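Local atomic coordinates of hypothetical Thioesterase Protein SP_1851 (PDB entry 4XY5), a protein that probably hydrolyses acyl-CoA thioesters as a PaaI-like member of the hotdog-fold thioesterase superfamily. Residues G48-L53 against N115-T120. The protein carries 1 engineered substitution. Sequence-based numbering, arbitrary orientation.
Sequences GYLFTL and NVCKAT
Leu50 is the residue through which helix 47-64 meets the bulged start of strand 115-127, touching Val116 and Cys117 at once. Ahead of it, Gly48 O accepts two bonds from Thr52, from N and OG1, both 2.9 Å. The two donors approach from opposite faces of the carbonyl plane, the hydroxyl tilted 31° out of it, and Thr52 also packs on Gly48 of the second subunit. Leu53, one turn after Tyr49, places CG 4.1 Å above one face of the tyrosine ring, offset toward its rim.

Next comes Leu50, whose CA-CB bond is aimed at the strand. With CG beside the backbone N and anti to the carbonyl carbon (chi1 -65°), the side chain offers two separate surfaces. Its CB lies 4.1 Å from Cys117 SG, and its branch end CD1 lies 4.1 Å from Val116 CG1; the Leu50 and Val116 side chains run nearly perpendicular. That two successive strand residues reach one leucine is consistent with a classic beta bulge, in which Val116 and Cys117 both face Ile108 of strand 101-109. Tyr78 of strand 68-78, next to this one, and Leu88 of strand 87-97 also pack on Leu50.

The Phe51 ring meets Phe121 farther along strand 115-127 and stacks on Phe51 of the second subunit.

This is the hotdog arrangement, a long helix wrapped by an antiparallel sheet. The two segments bury 136 Å² between them, with no hydrogen bond across, and the closest CA atoms, those of Leu50 and Cys117, are 7.6 Å apart; helix and strand are therefore joined here by apolar side-chain packing alone, the thiol sulfur included.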
loop_
_atom_site.group_PDB
_atom_site.type_symbol
_atom_site.label_atom_id
_atom_site.label_comp_id
_atom_site.label_asym_id
_atom_site.label_seq_id
_atom_site.Cartn_x
_atom_site.Cartn_y
_atom_site.Cartn_z
ATOM N N GLY A 48 9.748 -1.783 11.595
ATOM C CA GLY A 48 10.813 -1.597 10.623
ATOM C C GLY A 48 11.697 -2.826 10.497
ATOM O O GLY A 48 12.157 -3.176 9.412
ATOM N N TYR A 49 11.960 -3.471 11.625
ATOM C CA TYR A 49 12.677 -4.742 11.627
ATOM C C TYR A 49 11.933 -5.779 10.804
ATOM O O TYR A 49 12.513 -6.418 9.920
ATOM C CB TYR A 49 12.875 -5.231 13.073
ATOM C CG TYR A 49 13.165 -6.712 13.246
ATOM C CD1 TYR A 49 14.456 -7.213 13.134
ATOM C CD2 TYR A 49 12.141 -7.601 13.578
ATOM C CE1 TYR A 49 14.713 -8.575 13.311
ATOM C CE2 TYR A 49 12.389 -8.949 13.759
ATOM C CZ TYR A 49 13.672 -9.429 13.629
ATOM O OH TYR A 49 13.915 -10.775 13.807
ATOM N N LEU A 50 10.638 -5.931 11.067
ATOM C CA LEU A 50 9.835 -6.907 10.334
ATOM C C LEU A 50 9.816 -6.578 8.843
ATOM O O LEU A 50 9.949 -7.461 8.017
ATOM C CB LEU A 50 8.396 -6.954 10.871
ATOM C CG LEU A 50 8.245 -7.450 12.315
ATOM C CD1 LEU A 50 6.786 -7.290 12.750
ATOM C CD2 LEU A 50 8.670 -8.893 12.372
ATOM N N PHE A 51 9.656 -5.303 8.507
ATOM C CA PHE A 51 9.680 -4.912 7.097
ATOM C C PHE A 51 11.020 -5.250 6.467
ATOM O O PHE A 51 11.091 -5.729 5.328
ATOM C CB PHE A 51 9.403 -3.419 6.938
ATOM C CG PHE A 51 9.415 -2.950 5.503
ATOM C CD1 PHE A 51 8.243 -2.882 4.772
ATOM C CD2 PHE A 51 10.611 -2.573 4.891
ATOM C CE1 PHE A 51 8.254 -2.437 3.455
ATOM C CE2 PHE A 51 10.639 -2.139 3.590
ATOM C CZ PHE A 51 9.451 -2.067 2.855
ATOM N N THR A 52 12.101 -4.977 7.191
ATOM C CA THR A 52 13.409 -5.196 6.614
ATOM C C THR A 52 13.642 -6.694 6.355
ATOM O O THR A 52 14.230 -7.063 5.339
ATOM C CB THR A 52 14.522 -4.606 7.523
ATOM O OG1 THR A 52 14.362 -3.174 7.582
ATOM C CG2 THR A 52 15.922 -4.933 6.977
ATOM N N LEU A 53 13.171 -7.547 7.257
ATOM C CA LEU A 53 13.215 -8.989 6.995
ATOM C C LEU A 53 12.531 -9.289 5.657
ATOM O O LEU A 53 13.084 -9.999 4.817
ATOM C CB LEU A 53 12.547 -9.781 8.121
ATOM C CG LEU A 53 13.133 -9.695 9.533
ATOM C CD1 LEU A 53 12.357 -10.591 10.489
ATOM C CD2 LEU A 53 14.623 -10.079 9.558
ATOM N N ASN A 115 0.619 -16.322 12.028
ATOM C CA ASN A 115 0.957 -15.250 11.089
ATOM C C ASN A 115 1.380 -13.961 11.784
ATOM O O ASN A 115 0.617 -13.401 12.562
ATOM C CB ASN A 115 -0.235 -14.959 10.168
ATOM C CG ASN A 115 -0.507 -16.083 9.197
ATOM O OD1 ASN A 115 0.395 -16.824 8.812
ATOM N ND2 ASN A 115 -1.762 -16.218 8.795
ATOM N N VAL A 116 2.585 -13.472 11.487
ATOM C CA VAL A 116 3.074 -12.232 12.092
ATOM C C VAL A 116 2.839 -10.999 11.196
ATOM O O VAL A 116 2.294 -9.978 11.648
ATOM C CB VAL A 116 4.571 -12.362 12.433
ATOM C CG1 VAL A 116 5.118 -11.059 13.009
ATOM C CG2 VAL A 116 4.763 -13.488 13.430
ATOM N N CYS A 117 3.242 -11.080 9.932
ATOM C CA CYS A 117 3.000 -9.967 9.011
ATOM C C CYS A 117 3.065 -10.469 7.568
ATOM O O CYS A 117 3.573 -11.556 7.318
ATOM C CB CYS A 117 4.003 -8.830 9.247
ATOM S SG CYS A 117 5.726 -9.262 8.878
ATOM N N LYS A 118 2.509 -9.688 6.638
ATOM C CA LYS A 118 2.455 -10.044 5.220
ATOM C C LYS A 118 2.781 -8.796 4.424
ATOM O O LYS A 118 2.294 -7.721 4.747
ATOM C CB LYS A 118 1.067 -10.574 4.816
ATOM C CG LYS A 118 0.445 -11.565 5.782
ATOM C CD LYS A 118 1.268 -12.825 5.880
ATOM C CE LYS A 118 0.915 -13.608 7.127
ATOM N NZ LYS A 118 1.962 -14.585 7.481
ATOM N N ALA A 119 3.606 -8.912 3.389
ATOM C CA ALA A 119 3.960 -7.725 2.622
ATOM C C ALA A 119 3.981 -8.039 1.146
ATOM O O ALA A 119 4.145 -9.186 0.764
ATOM C CB ALA A 119 5.315 -7.181 3.066
ATOM N N THR A 120 3.799 -7.016 0.317
ATOM C CA THR A 120 3.884 -7.198 -1.119
ATOM C C THR A 120 4.838 -6.156 -1.653
ATOM O O THR A 120 4.722 -4.971 -1.327
ATOM C CB THR A 120 2.499 -7.074 -1.788
ATOM O OG1 THR A 120 1.673 -8.145 -1.324
ATOM C CG2 THR A 120 2.612 -7.151 -3.299
#